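Local coordinates for putative transcriptional regulator, LysR family (Vibrio parahaemolyticus, PDB 3OXN), which probably regulates transcription by binding DNA, as LysR-family proteins generally do, and is represented here by its LysR substrate-binding domain, the probable effector-sensing part, at residues Ala119-Ser124 with Leu145-Leu150; Val93-Ser98 with Ile163-Ala168; Pro82-Ile87 with Met196-Arg201; Phe21-Thr26 with Ala69-Cys74. All coordinates share one frame; numbering follows the deposited sequence.

The four contacts sample the two five-stranded sheets of a bilobed domain. Contacts 1 and 2 share one sheet, where strands 117-120 and 163-167 are neighbours, and their centres lie about 10 Å apart; contacts 3 and 4 share the other through strands 194-199 and 71-74, with centres about 11 Å apart. Contact 1 joins parallel strand ends opening into loops, contact 4 is a fuller parallel pairing, and contacts 2 and 3 are antiparallel. Contacts 1, 2 and 4 are largely buried and mostly aliphatic; contact 3 is partly buried and brings in arginine, glutamate and tryptophan. Contacts 1 and 3 both use an outer strand, but the second subunit pairs with that of contact 1 and leaves contact 3 untouched.

Contact 1: Ala119-Ser124 with Leu145-Leu150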
loop_
_atom_site.group_PDB
_atom_site.type_symbol
_atom_site.label_atom_id
_atom_site.label_comp_id
_atom_site.label_asym_id
_atom_site.label_seq_id
_atom_site.Cartn_x
_atom_site.Cartn_y
_atom_site.Cartn_z
ATOM N N ALA A 119 2.447 11.417 12.546
ATOM C CA ALA A 119 1.964 10.286 11.754
ATOM C C ALA A 119 3.014 9.886 10.721
ATOM O O ALA A 119 3.343 10.667 9.835
ATOM C CB ALA A 119 0.654 10.633 11.078
HETATM N N MSE A 120 3.554 8.677 10.832
HETATM C CA MSE A 120 4.665 8.281 9.965
HETATM C C MSE A 120 4.261 7.373 8.826
HETATM O O MSE A 120 3.986 6.198 9.032
HETATM C CB MSE A 120 5.753 7.597 10.768
HETATM C CG MSE A 120 6.925 7.196 9.919
HETATM SE SE MSE A 120 8.526 6.852 10.983
HETATM C CE MSE A 120 8.450 8.376 12.219
ATOM N N ILE A 121 4.260 7.907 7.616
ATOM C CA ILE A 121 3.730 7.165 6.485
ATOM C C ILE A 121 4.828 6.629 5.574
ATOM O O ILE A 121 5.856 7.272 5.421
ATOM C CB ILE A 121 2.747 8.046 5.697
ATOM C CG1 ILE A 121 1.415 8.089 6.434
ATOM C CG2 ILE A 121 2.565 7.530 4.276
ATOM C CD1 ILE A 121 0.955 6.709 6.839
ATOM N N ALA A 122 4.626 5.426 5.034
ATOM C CA ALA A 122 5.409 4.863 3.923
ATOM C C ALA A 122 6.912 4.777 4.136
ATOM O O ALA A 122 7.674 4.606 3.177
ATOM C CB ALA A 122 5.106 5.619 2.641
ATOM N N ILE A 123 7.326 4.899 5.391
ATOM C CA ILE A 123 8.728 4.889 5.781
ATOM C C ILE A 123 9.086 3.496 6.244
ATOM O O ILE A 123 8.443 2.962 7.149
ATOM C CB ILE A 123 8.934 5.800 6.995
ATOM C CG1 ILE A 123 8.732 7.271 6.612
ATOM C CG2 ILE A 123 10.284 5.540 7.640
ATOM C CD1 ILE A 123 9.849 7.888 5.765
ATOM N N SER A 124 10.112 2.894 5.659
ATOM C CA SER A 124 10.546 1.585 6.137
ATOM C C SER A 124 11.144 1.652 7.553
ATOM O O SER A 124 11.666 2.686 7.965
ATOM C CB SER A 124 11.560 1.001 5.179
ATOM O OG SER A 124 12.667 1.863 5.065
ATOM N N LEU A 145 0.522 7.670 14.861
ATOM C CA LEU A 145 0.128 6.785 13.766
ATOM C C LEU A 145 1.314 6.314 12.922
ATOM O O LEU A 145 2.166 7.108 12.516
ATOM C CB LEU A 145 -0.930 7.455 12.883
ATOM C CG LEU A 145 -1.331 6.752 11.583
ATOM C CD1 LEU A 145 -1.684 5.293 11.830
ATOM C CD2 LEU A 145 -2.492 7.486 10.891
ATOM N N ARG A 146 1.373 5.009 12.672
ATOM C CA ARG A 146 2.386 4.463 11.779
ATOM C C ARG A 146 1.723 3.527 10.790
ATOM O O ARG A 146 1.332 2.425 11.145
ATOM C CB ARG A 146 3.452 3.726 12.566
ATOM C CG ARG A 146 4.343 2.857 11.720
ATOM C CD ARG A 146 5.710 3.470 11.527
ATOM N NE ARG A 146 6.423 2.740 10.483
ATOM C CZ ARG A 146 7.429 1.900 10.692
ATOM N NH1 ARG A 146 7.882 1.686 11.919
ATOM N NH2 ARG A 146 7.997 1.290 9.657
ATOM N N ALA A 147 1.566 3.987 9.557
ATOM C CA ALA A 147 0.912 3.198 8.524
ATOM C C ALA A 147 1.828 3.053 7.316
ATOM O O ALA A 147 3.034 3.275 7.421
ATOM C CB ALA A 147 -0.398 3.836 8.126
ATOM N N TYR A 148 1.258 2.689 6.171
ATOM C CA TYR A 148 2.062 2.354 4.998
ATOM C C TYR A 148 1.419 2.799 3.698
ATOM O O TYR A 148 2.121 3.207 2.773
ATOM C CB TYR A 148 2.388 0.864 4.960
ATOM C CG TYR A 148 3.769 0.522 5.492
ATOM C CD1 TYR A 148 4.911 0.788 4.735
ATOM C CD2 TYR A 148 3.932 -0.068 6.745
ATOM C CE1 TYR A 148 6.181 0.473 5.210
ATOM C CE2 TYR A 148 5.197 -0.392 7.226
ATOM C CZ TYR A 148 6.316 -0.119 6.454
ATOM O OH TYR A 148 7.575 -0.444 6.926
ATOM N N HIS A 149 0.091 2.710 3.621
ATOM C CA HIS A 149 -0.641 3.520 2.659
ATOM C C HIS A 149 -0.913 4.781 3.449
ATOM O O HIS A 149 -1.019 4.723 4.673
ATOM C CB HIS A 149 -1.948 2.858 2.226
ATOM C CG HIS A 149 -1.776 1.450 1.731
ATOM N ND1 HIS A 149 -0.981 1.128 0.660
ATOM C CD2 HIS A 149 -2.312 0.280 2.171
ATOM C CE1 HIS A 149 -1.017 -0.183 0.462
ATOM N NE2 HIS A 149 -1.819 -0.715 1.361
ATOM N N LEU A 150 -0.990 5.926 2.782
ATOM C CA LEU A 150 -1.235 7.162 3.512
ATOM C C LEU A 150 -2.707 7.555 3.672
ATOM O O LEU A 150 -3.003 8.504 4.398
ATOM C CB LEU A 150 -0.428 8.343 2.954
ATOM C CG LEU A 150 -0.439 8.790 1.484
ATOM C CD1 LEU A 150 -1.599 8.246 0.616
ATOM C CD2 LEU A 150 -0.428 10.310 1.498
#
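Ile121 packs against Ala147 and Leu150 in the dense part of this contact. With CG1 anti to its carbonyl carbon (chi1 -78°), the Ile121 side chain splits its two ends between the partners: CD1 reaches Ala147 CB at 3.4 Å and also meets the backbone O of His149, while CG2 rests on Leu150 CB at 3.4 Å, the Ile121 and Leu150 side chains crossing at about a right angle. Just before it the strands are still paired in parallel, Met120 N giving a straight bond to Leu145 O (2.7 Å, 164° at the hydrogen); the return bond from Ala147 N to Met120 O is long and weak as the strands part. The other flank is polar and looser. Arg146 bends at chi2 to bring NH2 to Ile123 O at 3.0 Å, a weak, bent bond, and Arg146 NH2 also gives a weak hydrogen bond to Tyr148 OH (3.3 Å); the partly exposed tyrosine ring stands obliquely to Ile123 O. A salt bridge from Arg146 NH1 to Asp125 ties this flank to helix 125-134, whose N-cap is Ser124. Leu145 and Arg146 also pair with a strand of the second subunit, which continues the sheet across the dimer interface. Parallel strands 117-120 and 142-146, joined by helix 125-134, make a beta-alpha-beta unit of the Rossmann-like lobe found in type II periplasmic-binding-protein folds.

Contact 2: Val93-Ser98 with Ile163-Ala168; sequences VLCLLS and IITVPA
Leu96 faces Ile164 and Val166 across an antiparallel pair of strands. Its CB sits beside Ile164, 3.8 Å from Ile164 CB and 3.7 Å from the Ile164 carbonyl O. Beyond CG the chain forks, and the CD2 branch crosses the Val166 side chain at about a right angle, touching Val166 CG2 at 3.7 Å. The Leu96 side chain also touches Ala171 and Ala175 of helix 168-177 and Leu180 and Val182 of strand 180-183. The backbones are joined by two hydrogen-bonded pairs. Leu94 and Val166 exchange bonds both ways, that from Leu94 N to Val166 O being nearly straight (2.7 Å, 170° at the hydrogen), and Leu96 and Ile164 do likewise, with Leu96 N to Ile164 O more bent (2.8 Å, 139°). Between them Cys95 and Thr165 form a non-hydrogen-bonded pair on the other face, where Cys95 CB meets Ile163 CG2 at 3.8 Å and the buried Thr165 OG1 is hydrogen-bonded to Tyr113 OH. At the far end Leu97 lies alongside Ile163. Pro167 ends its strand at the N-cap position of helix 168-177. Strand 93-98, running against its neighbours 163-167 and 180-183, is the antiparallel strand that enters the second lobe from the first, a hallmark of the type II periplasmic-binding-protein fold.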
loop_
_atom_site.group_PDB
_atom_site.type_symbol
_atom_site.label_atom_id
_atom_site.label_comp_id
_atom_site.label_asym_id
_atom_site.label_seq_id
_atom_site.Cartn_x
_atom_site.Cartn_y
_atom_site.Cartn_z
ATOM N N VAL A 93 13.479 12.627 3.278
ATOM C CA VAL A 93 12.225 12.660 4.044
ATOM C C VAL A 93 11.640 14.071 4.228
ATOM O O VAL A 93 12.376 15.035 4.422
ATOM C CB VAL A 93 12.358 11.913 5.400
ATOM C CG1 VAL A 93 11.499 12.553 6.462
ATOM C CG2 VAL A 93 11.969 10.472 5.220
ATOM N N LEU A 94 10.317 14.187 4.157
ATOM C CA LEU A 94 9.664 15.486 4.177
ATOM C C LEU A 94 8.385 15.398 5.023
ATOM O O LEU A 94 7.880 14.311 5.260
ATOM C CB LEU A 94 9.337 15.889 2.740
ATOM C CG LEU A 94 9.818 17.248 2.217
ATOM C CD1 LEU A 94 11.278 17.515 2.573
ATOM C CD2 LEU A 94 9.608 17.336 0.711
ATOM N N CYS A 95 7.862 16.530 5.481
ATOM C CA CYS A 95 6.655 16.545 6.305
ATOM C C CYS A 95 5.438 17.087 5.575
ATOM O O CYS A 95 5.560 17.931 4.686
ATOM C CB CYS A 95 6.890 17.366 7.562
ATOM S SG CYS A 95 8.109 16.580 8.580
ATOM N N LEU A 96 4.264 16.615 5.976
ATOM C CA LEU A 96 3.011 17.035 5.376
ATOM C C LEU A 96 2.093 17.523 6.477
ATOM O O LEU A 96 1.842 16.799 7.438
ATOM C CB LEU A 96 2.366 15.849 4.657
ATOM C CG LEU A 96 2.380 15.678 3.125
ATOM C CD1 LEU A 96 3.467 16.477 2.427
ATOM C CD2 LEU A 96 2.452 14.196 2.746
ATOM N N LEU A 97 1.587 18.747 6.354
ATOM C CA LEU A 97 0.619 19.265 7.329
ATOM C C LEU A 97 -0.707 19.614 6.675
ATOM O O LEU A 97 -0.740 19.972 5.521
ATOM C CB LEU A 97 1.147 20.518 8.031
ATOM C CG LEU A 97 2.551 20.441 8.593
ATOM C CD1 LEU A 97 2.758 21.620 9.481
ATOM C CD2 LEU A 97 2.687 19.170 9.371
ATOM N N SER A 98 -1.794 19.530 7.430
ATOM C CA SER A 98 -3.091 19.997 6.956
ATOM C C SER A 98 -3.022 21.498 6.770
ATOM O O SER A 98 -2.284 22.180 7.476
ATOM C CB SER A 98 -4.193 19.645 7.964
ATOM O OG SER A 98 -5.416 20.271 7.629
ATOM N N ILE A 163 1.641 15.879 12.295
ATOM C CA ILE A 163 2.646 16.130 11.280
ATOM C C ILE A 163 2.987 14.791 10.640
ATOM O O ILE A 163 3.493 13.870 11.308
ATOM C CB ILE A 163 3.912 16.757 11.882
ATOM C CG1 ILE A 163 3.609 18.138 12.461
ATOM C CG2 ILE A 163 5.010 16.847 10.841
ATOM C CD1 ILE A 163 4.605 18.563 13.498
ATOM N N ILE A 164 2.692 14.690 9.347
ATOM C CA ILE A 164 2.859 13.451 8.596
ATOM C C ILE A 164 4.252 13.364 7.978
ATOM O O ILE A 164 4.529 14.053 7.004
ATOM C CB ILE A 164 1.816 13.344 7.450
ATOM C CG1 ILE A 164 0.387 13.286 7.993
ATOM C CG2 ILE A 164 2.063 12.109 6.637
ATOM C CD1 ILE A 164 -0.151 14.629 8.451
ATOM N N THR A 165 5.133 12.531 8.524
ATOM C CA THR A 165 6.440 12.335 7.895
ATOM C C THR A 165 6.345 11.331 6.759
ATOM O O THR A 165 5.647 10.334 6.872
ATOM C CB THR A 165 7.484 11.835 8.882
ATOM O OG1 THR A 165 7.670 12.806 9.923
ATOM C CG2 THR A 165 8.794 11.593 8.145
ATOM N N VAL A 166 7.050 11.588 5.666
ATOM C CA VAL A 166 6.955 10.753 4.467
ATOM C C VAL A 166 8.196 10.939 3.624
ATOM O O VAL A 166 8.818 12.003 3.678
ATOM C CB VAL A 166 5.793 11.188 3.562
ATOM C CG1 VAL A 166 4.485 10.604 4.023
ATOM C CG2 VAL A 166 5.739 12.700 3.476
ATOM N N PRO A 167 8.546 9.919 2.815
ATOM C CA PRO A 167 9.606 10.093 1.813
ATOM C C PRO A 167 9.304 11.327 0.957
ATOM O O PRO A 167 8.155 11.482 0.530
ATOM C CB PRO A 167 9.507 8.817 0.967
ATOM C CG PRO A 167 8.861 7.835 1.828
ATOM C CD PRO A 167 7.905 8.597 2.710
ATOM N N ALA A 168 10.308 12.172 0.719
ATOM C CA ALA A 168 10.130 13.460 0.041
ATOM C C ALA A 168 9.178 13.467 -1.160
ATOM O O ALA A 168 8.235 14.264 -1.203
ATOM C CB ALA A 168 11.475 14.004 -0.376
#

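Contact 3: Pro82-Ile87 with Met196-Arg201; sequences PLRSEI and MIWHAR
Arg84 and Trp198 carry the middle of this antiparallel pairing, through both backbone and side chains. Among backbone hydrogen bonds, Trp198 N to Arg84 O is straight (2.9 Å, 165° at the hydrogen), whereas its counterpart from Arg84 N to Trp198 O is bent and weak. Glu86 and Met196 exchange a second pair, Met196 N to Glu86 O at 3.1 Å and Glu86 N to Met196 O at 3.3 Å. Ser85 and Ile197, between them, are a non-hydrogen-bonded pair.

Arg84 CB lies over one face of the five-membered ring of Trp198, a CH-pi arrangement modelled too close for its exact spacing to be trusted. Trp198 turns its ring across the neighbouring strand by setting CG between its backbone N and carbonyl carbon (chi1 65°). The Arg84 guanidinium plane is 25° from that of the indole. A cation-pi partner, Arg212 of helix 206-227, also meets the ring.

Glu203 links the two side chains: it takes a salt bridge from Arg84 NE and a weak hydrogen bond from Trp198 NE1. Separately, Glu86 and the selenomethionine Met196 lie side by side, pointing the same way.

Apolar contacts occupy the other face. Leu83 CB meets Ile197 CG2 at 3.9 Å, the two chains crossing at about a right angle; both also touch Leu64 of helix 60-65. Ser85 CB touches Ile197 CD1 at 3.7 Å. Strand 194-199, between 71-74 and edge strand 83-89, forms after the chain returns to the first lobe, the antiparallel strand expected in a type II periplasmic-binding fold.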
loop_
_atom_site.group_PDB
_atom_site.type_symbol
_atom_site.label_atom_id
_atom_site.label_comp_id
_atom_site.label_asym_id
_atom_site.label_seq_id
_atom_site.Cartn_x
_atom_site.Cartn_y
_atom_site.Cartn_z
ATOM N N PRO A 82 24.864 -12.683 -1.757
ATOM C CA PRO A 82 25.145 -12.605 -3.196
ATOM C C PRO A 82 23.960 -12.174 -4.078
ATOM O O PRO A 82 23.745 -12.748 -5.161
ATOM C CB PRO A 82 25.480 -14.058 -3.517
ATOM C CG PRO A 82 24.442 -14.772 -2.733
ATOM C CD PRO A 82 24.551 -14.076 -1.377
ATOM N N LEU A 83 23.198 -11.185 -3.627
ATOM C CA LEU A 83 22.137 -10.621 -4.461
ATOM C C LEU A 83 22.655 -9.421 -5.230
ATOM O O LEU A 83 23.307 -8.547 -4.675
ATOM C CB LEU A 83 20.922 -10.221 -3.625
ATOM C CG LEU A 83 20.087 -11.367 -3.070
ATOM C CD1 LEU A 83 18.824 -10.824 -2.442
ATOM C CD2 LEU A 83 19.747 -12.304 -4.190
ATOM N N ARG A 84 22.369 -9.387 -6.515
ATOM C CA ARG A 84 22.764 -8.260 -7.343
ATOM C C ARG A 84 22.019 -6.995 -6.922
ATOM O O ARG A 84 20.855 -7.032 -6.527
ATOM C CB ARG A 84 22.504 -8.594 -8.799
ATOM C CG ARG A 84 23.045 -9.955 -9.147
ATOM C CD ARG A 84 24.527 -9.889 -9.076
ATOM N NE ARG A 84 24.924 -8.577 -9.579
ATOM C CZ ARG A 84 26.096 -8.295 -10.139
ATOM N NH1 ARG A 84 27.021 -9.247 -10.279
ATOM N NH2 ARG A 84 26.336 -7.054 -10.553
ATOM N N SER A 85 22.699 -5.867 -6.986
ATOM C CA SER A 85 22.073 -4.649 -6.534
ATOM C C SER A 85 22.745 -3.465 -7.174
ATOM O O SER A 85 23.942 -3.491 -7.421
ATOM C CB SER A 85 22.183 -4.537 -5.016
ATOM O OG SER A 85 23.539 -4.589 -4.627
ATOM N N GLU A 86 21.967 -2.428 -7.445
ATOM C CA GLU A 86 22.535 -1.167 -7.877
ATOM C C GLU A 86 21.711 -0.042 -7.249
ATOM O O GLU A 86 20.501 -0.185 -7.117
ATOM C CB GLU A 86 22.526 -1.075 -9.405
ATOM C CG GLU A 86 21.375 -0.276 -9.967
ATOM C CD GLU A 86 21.546 0.039 -11.447
ATOM O OE1 GLU A 86 21.790 -0.905 -12.228
ATOM O OE2 GLU A 86 21.432 1.234 -11.822
ATOM N N ILE A 87 22.347 1.059 -6.841
ATOM C CA ILE A 87 21.580 2.189 -6.310
ATOM C C ILE A 87 20.793 2.855 -7.430
ATOM O O ILE A 87 21.255 2.940 -8.564
ATOM C CB ILE A 87 22.459 3.226 -5.606
ATOM C CG1 ILE A 87 23.266 2.564 -4.495
ATOM C CG2 ILE A 87 21.614 4.331 -5.035
ATOM C CD1 ILE A 87 24.003 3.528 -3.616
HETATM N N MSE A 196 17.618 -1.274 -6.781
HETATM C CA MSE A 196 17.024 -2.472 -7.334
HETATM C C MSE A 196 17.799 -3.621 -6.752
HETATM O O MSE A 196 19.000 -3.500 -6.525
HETATM C CB MSE A 196 17.177 -2.497 -8.835
HETATM C CG MSE A 196 16.307 -1.522 -9.575
HETATM SE SE MSE A 196 16.677 -1.668 -11.507
HETATM C CE MSE A 196 18.599 -1.314 -11.495
ATOM N N ILE A 197 17.120 -4.729 -6.499
ATOM C CA ILE A 197 17.801 -5.919 -6.030
ATOM C C ILE A 197 17.319 -7.105 -6.830
ATOM O O ILE A 197 16.128 -7.232 -7.089
ATOM C CB ILE A 197 17.546 -6.169 -4.531
ATOM C CG1 ILE A 197 17.513 -4.844 -3.753
ATOM C CG2 ILE A 197 18.588 -7.135 -3.958
ATOM C CD1 ILE A 197 18.861 -4.258 -3.465
ATOM N N TRP A 198 18.239 -7.976 -7.229
ATOM C CA TRP A 198 17.852 -9.177 -7.952
ATOM C C TRP A 198 18.806 -10.348 -7.731
ATOM O O TRP A 198 19.944 -10.173 -7.302
ATOM C CB TRP A 198 17.682 -8.893 -9.454
ATOM C CG TRP A 198 18.947 -8.494 -10.140
ATOM C CD1 TRP A 198 19.788 -9.307 -10.819
ATOM C CD2 TRP A 198 19.516 -7.180 -10.206
ATOM N NE1 TRP A 198 20.844 -8.589 -11.310
ATOM C CE2 TRP A 198 20.698 -7.273 -10.945
ATOM C CE3 TRP A 198 19.129 -5.923 -9.715
ATOM C CZ2 TRP A 198 21.513 -6.173 -11.205
ATOM C CZ3 TRP A 198 19.938 -4.826 -9.971
ATOM C CH2 TRP A 198 21.114 -4.959 -10.709
ATOM N N HIS A 199 18.314 -11.542 -8.048
ATOM C CA HIS A 199 19.098 -12.767 -7.964
ATOM C C HIS A 199 20.104 -12.860 -9.122
ATOM O O HIS A 199 19.810 -12.447 -10.239
ATOM C CB HIS A 199 18.147 -13.970 -7.991
ATOM C CG HIS A 199 18.719 -15.229 -7.405
ATOM N ND1 HIS A 199 19.519 -16.093 -8.127
ATOM C CD2 HIS A 199 18.565 -15.794 -6.186
ATOM C CE1 HIS A 199 19.847 -17.125 -7.370
ATOM N NE2 HIS A 199 19.280 -16.971 -6.187
ATOM N N ALA A 200 21.290 -13.399 -8.850
ATOM C CA ALA A 200 22.249 -13.690 -9.905
ATOM C C ALA A 200 21.532 -14.383 -11.062
ATOM O O ALA A 200 21.820 -14.133 -12.238
ATOM C CB ALA A 200 23.353 -14.568 -9.371
ATOM N N ARG A 201 20.582 -15.242 -10.712
ATOM C CA ARG A 201 19.772 -15.972 -11.690
ATOM C C ARG A 201 19.054 -15.081 -12.717
ATOM O O ARG A 201 18.628 -15.564 -13.773
ATOM C CB ARG A 201 18.755 -16.863 -10.962
ATOM C CG ARG A 201 17.347 -16.804 -11.544
ATOM C CD ARG A 201 16.300 -16.730 -10.426
ATOM N NE ARG A 201 16.421 -17.878 -9.534
ATOM C CZ ARG A 201 15.689 -18.076 -8.441
ATOM N NH1 ARG A 201 14.765 -17.177 -8.087
ATOM N NH2 ARG A 201 15.891 -19.173 -7.701
#

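Contact 4: Phe21-Thr26 with Ala69-Cys74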
loop_
_atom_site.group_PDB
_atom_site.type_symbol
_atom_site.label_atom_id
_atom_site.label_comp_id
_atom_site.label_asym_id
_atom_site.label_seq_id
_atom_site.Cartn_x
_atom_site.Cartn_y
_atom_site.Cartn_z
ATOM N N PHE A 21 6.536 -9.970 -15.222
ATOM C CA PHE A 21 7.617 -9.679 -14.310
ATOM C C PHE A 21 7.032 -9.519 -12.928
ATOM O O PHE A 21 6.006 -8.861 -12.749
ATOM C CB PHE A 21 8.358 -8.408 -14.739
ATOM C CG PHE A 21 8.892 -8.467 -16.151
ATOM C CD1 PHE A 21 8.061 -8.217 -17.235
ATOM C CD2 PHE A 21 10.211 -8.794 -16.392
ATOM C CE1 PHE A 21 8.535 -8.291 -18.522
ATOM C CE2 PHE A 21 10.687 -8.866 -17.685
ATOM C CZ PHE A 21 9.840 -8.614 -18.751
ATOM N N THR A 22 7.670 -10.165 -11.961
ATOM C CA THR A 22 7.338 -9.988 -10.567
ATOM C C THR A 22 8.296 -8.965 -9.978
ATOM O O THR A 22 9.509 -9.156 -9.991
ATOM C CB THR A 22 7.501 -11.300 -9.802
ATOM O OG1 THR A 22 6.728 -12.310 -10.451
ATOM C CG2 THR A 22 7.050 -11.149 -8.351
ATOM N N ILE A 23 7.742 -7.881 -9.461
ATOM C CA ILE A 23 8.524 -6.888 -8.754
ATOM C C ILE A 23 8.071 -6.831 -7.318
ATOM O O ILE A 23 6.937 -6.455 -7.054
ATOM C CB ILE A 23 8.282 -5.499 -9.340
ATOM C CG1 ILE A 23 8.538 -5.512 -10.846
ATOM C CG2 ILE A 23 9.156 -4.476 -8.627
ATOM C CD1 ILE A 23 9.975 -5.781 -11.189
ATOM N N ALA A 24 8.939 -7.205 -6.389
ATOM C CA ALA A 24 8.634 -7.033 -4.965
ATOM C C ALA A 24 8.976 -5.606 -4.582
ATOM O O ALA A 24 10.121 -5.170 -4.737
ATOM C CB ALA A 24 9.429 -8.021 -4.112
ATOM N N THR A 25 8.002 -4.846 -4.104
ATOM C CA THR A 25 8.310 -3.440 -3.827
ATOM C C THR A 25 7.711 -2.820 -2.557
ATOM O O THR A 25 6.745 -3.324 -1.981
ATOM C CB THR A 25 8.063 -2.559 -5.076
ATOM O OG1 THR A 25 7.883 -1.199 -4.676
ATOM C CG2 THR A 25 6.843 -3.020 -5.849
ATOM N N THR A 26 8.324 -1.736 -2.103
ATOM C CA THR A 26 7.804 -1.015 -0.949
ATOM C C THR A 26 6.575 -0.209 -1.328
ATOM O O THR A 26 6.073 -0.335 -2.430
ATOM C CB THR A 26 8.847 -0.062 -0.357
ATOM O OG1 THR A 26 9.218 0.908 -1.342
ATOM C CG2 THR A 26 10.072 -0.830 0.097
ATOM N N ALA A 69 10.297 -13.640 -7.139
ATOM C CA ALA A 69 10.417 -12.209 -7.389
ATOM C C ALA A 69 11.541 -11.956 -8.396
ATOM O O ALA A 69 12.666 -12.392 -8.193
ATOM C CB ALA A 69 10.676 -11.468 -6.093
ATOM N N ASP A 70 11.230 -11.274 -9.492
ATOM C CA ASP A 70 12.233 -11.032 -10.527
ATOM C C ASP A 70 13.219 -9.949 -10.104
ATOM O O ASP A 70 14.427 -10.090 -10.286
ATOM C CB ASP A 70 11.578 -10.682 -11.868
ATOM C CG ASP A 70 11.138 -11.917 -12.637
ATOM O OD1 ASP A 70 11.789 -12.978 -12.480
ATOM O OD2 ASP A 70 10.154 -11.827 -13.410
ATOM N N LEU A 71 12.683 -8.890 -9.504
ATOM C CA LEU A 71 13.449 -7.725 -9.078
ATOM C C LEU A 71 12.826 -7.181 -7.793
ATOM O O LEU A 71 11.611 -7.262 -7.590
ATOM C CB LEU A 71 13.380 -6.654 -10.171
ATOM C CG LEU A 71 14.064 -5.304 -9.978
ATOM C CD1 LEU A 71 15.573 -5.443 -9.925
ATOM C CD2 LEU A 71 13.652 -4.377 -11.110
ATOM N N ALA A 72 13.648 -6.624 -6.918
ATOM C CA ALA A 72 13.129 -5.960 -5.732
ATOM C C ALA A 72 13.531 -4.490 -5.773
ATOM O O ALA A 72 14.691 -4.175 -6.052
ATOM C CB ALA A 72 13.668 -6.631 -4.484
ATOM N N ILE A 73 12.585 -3.587 -5.517
ATOM C CA ILE A 73 12.945 -2.176 -5.343
ATOM C C ILE A 73 12.696 -1.683 -3.904
ATOM O O ILE A 73 11.546 -1.598 -3.459
ATOM C CB ILE A 73 12.213 -1.260 -6.328
ATOM C CG1 ILE A 73 12.429 -1.744 -7.769
ATOM C CG2 ILE A 73 12.670 0.192 -6.122
ATOM C CD1 ILE A 73 11.528 -1.067 -8.827
ATOM N N CYS A 74 13.770 -1.361 -3.185
ATOM C CA CYS A 74 13.653 -0.917 -1.808
ATOM C C CYS A 74 14.957 -0.346 -1.296
ATOM O O CYS A 74 15.890 -0.136 -2.046
ATOM C CB CYS A 74 13.304 -2.106 -0.926
ATOM S SG CYS A 74 14.670 -3.293 -0.726
#
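Asp70 turns its carboxylate back to Thr22, with CG anti to its own carbonyl carbon (chi1 -82°), and Ile23 folds over Leu71 through two like-signed torsions, chi1 -54° and chi2 -65°. The Asp70 torsion puts its OD2 3.3 Å from Thr22 N, a weak bond. The Ile23 torsions carry its CD1 to Leu71 CB at 3.7 Å, the two side chains side by side and pointing the same way; Ile23 CG2 meets Ile73 CD1 at 4.2 Å from the next rung.

Thr22 O is gripped twice at the start of the pairing, by Asp70 N at 2.8 Å, which comes in tilted from the carbonyl plane, and by Leu71 N at 3.2 Å, nearly in line with the carbonyl. The parallel ladder then proceeds by Ala24 N to Leu71 O at 2.9 Å and Ile73 N to Ala24 O at 3.0 Å. A last bond, Thr26 N to Ile73 O, is long and weak where the strands diverge.

Strand 71-74 is the middle strand of this Rossmann-like sheet, and 20-25 lies next to it. Helices cover the face bearing Ile23, Thr25, Leu71 and Ile73, Leu211 of helix 206-227 lying on Ile23 and Leu34 of helix 28-44 on Thr25 and Ile73. The opposite face presents the small Ala24 and Ala72, with Leu53 and Leu55 near Ala24. Thr26 OG1 is hydrogen-bonded to Ala29 N and Tyr194 OH. Register is thus set mainly by main-chain bonds within an aliphatic interior, the Asp70 carboxylate adding only a weak bond at the start and Thr26 OG1 tying the other end to helix 28-44.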